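PDB 5WB5: putative eukaryotic translation initiation factor eIF-4E from Leishmania major, which probably binds the 7-methylguanosine cap, including the trypanosomatid cap-4 form, at the 5' end of mRNA and helps to initiate translation. Local coordinates for residues R25-W30 with M143-E148; E139-A144 with K196-E201. All blocks are in the same frame, centred on the assembly; numbering follows the deposited sequence.

Contact 1 (R25-W30 with M143-E148); sequences RAWTLW and MATVGE
Trp27 of strand 22-32 lies against the last turn of helix 133-147, with the methyl CG2 of Thr145 over one face of its six-membered ring. That CH-pi contact puts Thr145 CG2 3.6 Å from the centroid of the Trp27 six-membered ring and 20° from the ring normal. The methyl gets there because it stands anti to the backbone N, while Thr145 OG1 turns back to bond Val141 O within the helix. At the pyrrole end of the same face, Val146 CG1 approaches Trp27 CD1 at a looser 4.2 Å. Phe79, on the neighbouring strand 75-81, lies nearly parallel to the indole, so this apolar half is buried and closely packed.

The polar half is less firmly fixed. Glu148 leaves the helix through a Schellman motif, and its chain bends at chi2 to bring the carboxylate to the poorly ordered Arg25. Arg25 grips it side-on, NE meeting Glu148 OE2 at 2.9 Å in a fairly straight bond (157°). Arg25 NH2 reaches Glu148 OE2 as well, at 3.2 Å, and its link to Glu148 OE1 is weak; the two planes stand 49° apart. Arg25 NH1 bonds Gln81 and Val164 O, whereas Glu148 OE1 has a salt bridge to a basic side chain of the bound partner protein. With two cationic side chains beside it, the Glu148 carboxylate is probably ionised, and its charge probably helps to hold strand, helix end and partner together.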
loop_
_atom_site.group_PDB
_atom_site.type_symbol
_atom_site.label_atom_id
_atom_site.label_comp_id
_atom_site.label_asym_id
_atom_site.label_seq_id
_atom_site.Cartn_x
_atom_site.Cartn_y
_atom_site.Cartn_z
ATOM N N ARG A 25 3.423 -13.406 3.497
ATOM C CA ARG A 25 3.619 -12.557 4.661
ATOM C C ARG A 25 2.314 -11.846 4.985
ATOM O O ARG A 25 1.495 -11.588 4.099
ATOM C CB ARG A 25 4.729 -11.523 4.422
ATOM C CG ARG A 25 6.088 -12.123 4.105
ATOM C CD ARG A 25 7.138 -11.043 3.887
ATOM N NE ARG A 25 6.996 -10.376 2.595
ATOM C CZ ARG A 25 7.716 -9.325 2.214
ATOM N NH1 ARG A 25 8.629 -8.810 3.025
ATOM N NH2 ARG A 25 7.520 -8.785 1.020
ATOM N N ALA A 26 2.127 -11.535 6.265
ATOM C CA ALA A 26 1.025 -10.680 6.669
ATOM C C ALA A 26 1.367 -9.226 6.363
ATOM O O ALA A 26 2.537 -8.847 6.263
ATOM C CB ALA A 26 0.724 -10.854 8.157
ATOM N N TRP A 27 0.329 -8.405 6.201
ATOM C CA TRP A 27 0.530 -7.003 5.849
ATOM C C TRP A 27 -0.478 -6.139 6.584
ATOM O O TRP A 27 -1.667 -6.462 6.613
ATOM C CB TRP A 27 0.399 -6.785 4.338
ATOM C CG TRP A 27 1.426 -7.518 3.542
ATOM C CD1 TRP A 27 1.361 -8.809 3.118
ATOM C CD2 TRP A 27 2.677 -7.004 3.075
ATOM N NE1 TRP A 27 2.492 -9.136 2.417
ATOM C CE2 TRP A 27 3.317 -8.043 2.373
ATOM C CE3 TRP A 27 3.317 -5.766 3.182
ATOM C CZ2 TRP A 27 4.567 -7.885 1.778
ATOM C CZ3 TRP A 27 4.560 -5.610 2.590
ATOM C CH2 TRP A 27 5.172 -6.666 1.897
ATOM N N THR A 28 -0.007 -5.037 7.159
ATOM C CA THR A 28 -0.845 -4.115 7.907
ATOM C C THR A 28 -0.999 -2.810 7.137
ATOM O O THR A 28 -0.032 -2.302 6.550
ATOM C CB THR A 28 -0.254 -3.834 9.291
ATOM O OG1 THR A 28 -0.030 -5.070 9.982
ATOM C CG2 THR A 28 -1.195 -2.962 10.111
ATOM N N LEU A 29 -2.222 -2.278 7.157
ATOM C CA LEU A 29 -2.575 -1.023 6.508
ATOM C C LEU A 29 -2.723 0.079 7.553
ATOM O O LEU A 29 -3.277 -0.147 8.634
ATOM C CB LEU A 29 -3.880 -1.177 5.714
ATOM C CG LEU A 29 -4.537 0.076 5.122
ATOM C CD1 LEU A 29 -3.742 0.629 3.959
ATOM C CD2 LEU A 29 -5.967 -0.221 4.687
ATOM N N TRP A 30 -2.228 1.270 7.216
ATOM C CA TRP A 30 -2.280 2.439 8.080
ATOM C C TRP A 30 -2.766 3.630 7.264
ATOM O O TRP A 30 -2.617 3.667 6.040
ATOM C CB TRP A 30 -0.910 2.764 8.689
ATOM C CG TRP A 30 -0.121 1.576 9.184
ATOM C CD1 TRP A 30 0.319 0.510 8.448
ATOM C CD2 TRP A 30 0.353 1.362 10.519
ATOM N NE1 TRP A 30 1.021 -0.361 9.248
ATOM C CE2 TRP A 30 1.057 0.139 10.523
ATOM C CE3 TRP A 30 0.244 2.081 11.712
ATOM C CZ2 TRP A 30 1.648 -0.378 11.674
ATOM C CZ3 TRP A 30 0.829 1.565 12.854
ATOM C CH2 TRP A 30 1.524 0.346 12.825
ATOM N N MET A 143 -1.368 -5.375 -5.231
ATOM C CA MET A 143 -1.440 -6.782 -5.608
ATOM C C MET A 143 -0.050 -7.356 -5.836
ATOM O O MET A 143 0.214 -8.510 -5.486
ATOM C CB MET A 143 -2.295 -6.953 -6.865
ATOM C CG MET A 143 -3.784 -6.735 -6.646
ATOM S SD MET A 143 -4.782 -7.085 -8.104
ATOM C CE MET A 143 -4.129 -5.878 -9.249
ATOM N N ALA A 144 0.851 -6.571 -6.429
ATOM C CA ALA A 144 2.228 -7.022 -6.597
ATOM C C ALA A 144 2.917 -7.190 -5.250
ATOM O O ALA A 144 3.739 -8.097 -5.071
ATOM C CB ALA A 144 2.997 -6.037 -7.475
ATOM N N THR A 145 2.597 -6.325 -4.290
ATOM C CA THR A 145 3.181 -6.455 -2.961
ATOM C C THR A 145 2.747 -7.763 -2.313
ATOM O O THR A 145 3.581 -8.592 -1.931
ATOM C CB THR A 145 2.783 -5.260 -2.091
ATOM O OG1 THR A 145 3.142 -4.042 -2.757
ATOM C CG2 THR A 145 3.484 -5.316 -0.735
ATOM N N VAL A 146 1.432 -7.974 -2.202
ATOM C CA VAL A 146 0.945 -9.158 -1.495
ATOM C C VAL A 146 1.308 -10.427 -2.256
ATOM O O VAL A 146 1.623 -11.458 -1.651
ATOM C CB VAL A 146 -0.572 -9.066 -1.240
ATOM C CG1 VAL A 146 -0.877 -7.927 -0.287
ATOM C CG2 VAL A 146 -1.343 -8.916 -2.545
ATOM N N GLY A 147 1.279 -10.376 -3.589
ATOM C CA GLY A 147 1.615 -11.513 -4.416
ATOM C C GLY A 147 3.089 -11.806 -4.533
ATOM O O GLY A 147 3.463 -12.809 -5.146
ATOM N N GLU A 148 3.946 -10.951 -3.976
ATOM C CA GLU A 148 5.386 -11.178 -3.904
ATOM C C GLU A 148 6.060 -11.165 -5.269
ATOM O O GLU A 148 7.153 -11.719 -5.420
ATOM C CB GLU A 148 5.707 -12.497 -3.186
ATOM C CG GLU A 148 5.274 -12.532 -1.733
ATOM C CD GLU A 148 6.063 -11.576 -0.865
ATOM O OE1 GLU A 148 7.141 -11.119 -1.306
ATOM O OE2 GLU A 148 5.600 -11.280 0.256
#

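Contact 2 (E139-A144 with K196-E201); sequences ENVLMA and KALTKE
Glu201, which follows helix 188-200, sends its CB toward Asn140 of helix 133-147, 4.2 Å from Asn140 CB. The same Glu201 CB also comes near Val141 CG2. Glu201 CG, anti to the carbonyl carbon (chi1 -62°), rests 4.0 Å from the methyl CB of Ala144. The chain then bends at chi2, bringing Glu201 OE1 back to 3.7 Å from Asn140 CB. A water donates to Asn140 O at 3.0 Å and, through a weak bond, to Glu201 OE1, so the carboxylate reaches the helix backbone indirectly.

Both helices belong to the layer that backs the curved antiparallel sheet of the eIF4E fold. On the sheet side, Val141 CG2 meets Leu198 CD1 at 4.0 Å, and both side chains also touch Leu178 of strand 175-182.

The main chain of Glu201 takes part as well: Glu201 O lies 3.1 Å from Asn140 CB and accepts a weak bond from Asn140 ND2 at 3.4 Å. Asn140 OD1 bonds a basic side chain of the bound protein.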
loop_
_atom_site.group_PDB
_atom_site.type_symbol
_atom_site.label_atom_id
_atom_site.label_comp_id
_atom_site.label_asym_id
_atom_site.label_seq_id
_atom_site.Cartn_x
_atom_site.Cartn_y
_atom_site.Cartn_z
ATOM N N GLU A 139 -3.883 -0.154 -6.937
ATOM C CA GLU A 139 -4.309 -1.542 -6.786
ATOM C C GLU A 139 -3.275 -2.506 -7.363
ATOM O O GLU A 139 -2.989 -3.551 -6.766
ATOM C CB GLU A 139 -5.669 -1.747 -7.457
ATOM C CG GLU A 139 -6.816 -0.987 -6.798
ATOM C CD GLU A 139 -8.131 -1.122 -7.553
ATOM O OE1 GLU A 139 -8.129 -1.698 -8.661
ATOM O OE2 GLU A 139 -9.168 -0.651 -7.037
ATOM N N ASN A 140 -2.706 -2.177 -8.525
ATOM C CA ASN A 140 -1.705 -3.049 -9.129
ATOM C C ASN A 140 -0.487 -3.196 -8.227
ATOM O O ASN A 140 0.034 -4.305 -8.051
ATOM C CB ASN A 140 -1.297 -2.509 -10.498
ATOM C CG ASN A 140 -2.374 -2.704 -11.549
ATOM O OD1 ASN A 140 -3.271 -3.534 -11.398
ATOM N ND2 ASN A 140 -2.286 -1.941 -12.630
ATOM N N VAL A 141 -0.018 -2.092 -7.642
ATOM C CA VAL A 141 1.160 -2.166 -6.783
ATOM C C VAL A 141 0.839 -2.922 -5.500
ATOM O O VAL A 141 1.673 -3.677 -4.986
ATOM C CB VAL A 141 1.700 -0.755 -6.490
ATOM C CG1 VAL A 141 2.882 -0.820 -5.529
ATOM C CG2 VAL A 141 2.112 -0.082 -7.786
ATOM N N LEU A 142 -0.370 -2.747 -4.965
ATOM C CA LEU A 142 -0.749 -3.509 -3.779
ATOM C C LEU A 142 -0.793 -5.004 -4.081
ATOM O O LEU A 142 -0.315 -5.825 -3.283
ATOM C CB LEU A 142 -2.099 -3.020 -3.256
ATOM C CG LEU A 142 -2.038 -1.837 -2.294
ATOM C CD1 LEU A 142 -3.404 -1.172 -2.183
ATOM C CD2 LEU A 142 -1.555 -2.305 -0.923
ATOM N N MET A 143 -1.368 -5.375 -5.231
ATOM C CA MET A 143 -1.440 -6.782 -5.608
ATOM C C MET A 143 -0.050 -7.356 -5.836
ATOM O O MET A 143 0.214 -8.510 -5.486
ATOM C CB MET A 143 -2.295 -6.953 -6.865
ATOM C CG MET A 143 -3.784 -6.735 -6.646
ATOM S SD MET A 143 -4.782 -7.085 -8.104
ATOM C CE MET A 143 -4.129 -5.878 -9.249
ATOM N N ALA A 144 0.851 -6.571 -6.429
ATOM C CA ALA A 144 2.228 -7.022 -6.597
ATOM C C ALA A 144 2.917 -7.190 -5.250
ATOM O O ALA A 144 3.739 -8.097 -5.071
ATOM C CB ALA A 144 2.997 -6.037 -7.475
ATOM N N LYS A 196 12.141 -1.549 -12.765
ATOM C CA LYS A 196 11.366 -2.138 -13.860
ATOM C C LYS A 196 10.016 -2.655 -13.373
ATOM O O LYS A 196 8.990 -2.424 -14.026
ATOM C CB LYS A 196 12.141 -3.270 -14.531
ATOM C CG LYS A 196 11.477 -3.847 -15.787
ATOM C CD LYS A 196 12.324 -4.980 -16.375
ATOM C CE LYS A 196 13.403 -4.468 -17.316
ATOM N NZ LYS A 196 12.814 -3.933 -18.572
ATOM N N ALA A 197 9.986 -3.365 -12.239
ATOM C CA ALA A 197 8.716 -3.893 -11.745
ATOM C C ALA A 197 7.707 -2.774 -11.502
ATOM O O ALA A 197 6.571 -2.826 -11.987
ATOM C CB ALA A 197 8.943 -4.695 -10.464
ATOM N N LEU A 198 8.114 -1.748 -10.750
ATOM C CA LEU A 198 7.214 -0.653 -10.408
ATOM C C LEU A 198 6.754 0.092 -11.652
ATOM O O LEU A 198 5.600 0.529 -11.731
ATOM C CB LEU A 198 7.914 0.299 -9.440
ATOM C CG LEU A 198 7.105 1.506 -8.975
ATOM C CD1 LEU A 198 5.879 1.055 -8.207
ATOM C CD2 LEU A 198 7.959 2.419 -8.119
ATOM N N THR A 199 7.644 0.253 -12.633
ATOM C CA THR A 199 7.240 0.877 -13.885
ATOM C C THR A 199 6.218 0.025 -14.622
ATOM O O THR A 199 5.321 0.562 -15.280
ATOM C CB THR A 199 8.464 1.118 -14.770
ATOM O OG1 THR A 199 9.469 1.822 -14.027
ATOM C CG2 THR A 199 8.081 1.942 -15.990
ATOM N N LYS A 200 6.331 -1.302 -14.519
ATOM C CA LYS A 200 5.372 -2.181 -15.181
ATOM C C LYS A 200 3.989 -2.056 -14.556
ATOM O O LYS A 200 3.001 -1.808 -15.256
ATOM C CB LYS A 200 5.859 -3.629 -15.114
ATOM C CG LYS A 200 4.869 -4.652 -15.656
ATOM C CD LYS A 200 5.388 -6.065 -15.487
ATOM C CE LYS A 200 4.343 -7.084 -15.894
ATOM N NZ LYS A 200 3.986 -6.969 -17.335
ATOM N N GLU A 201 3.899 -2.225 -13.238
ATOM C CA GLU A 201 2.610 -2.261 -12.558
ATOM C C GLU A 201 1.909 -0.910 -12.524
ATOM O O GLU A 201 0.807 -0.825 -11.971
ATOM C CB GLU A 201 2.796 -2.777 -11.131
ATOM C CG GLU A 201 3.328 -4.196 -11.051
ATOM C CD GLU A 201 2.379 -5.207 -11.665
ATOM O OE1 GLU A 201 1.208 -4.848 -11.920
ATOM O OE2 GLU A 201 2.806 -6.360 -11.895
HETATM O O HOH W 1 -0.268 -6.463 -10.053
#

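Helix 133-147 is common to both contacts, whose centres are about 12 Å apart and whose segments overlap at Met143 and Ala144. Along the chain, strand 22-32 comes first, then this helix and finally helix 188-200. Contact 2 uses the middle of the shared helix, one turn or so before contact 1 at its C-terminal end. Contact 1 joins the helix to a strand near one edge of the seven-stranded antiparallel sheet; contact 2 joins it to the helix that backs strand 175-182, farther across. The helix thus spans part of the sheet's breadth. At both contacts it also meets the chain of another protein, consistent with the partner-binding helical surface of eIF4E proteins.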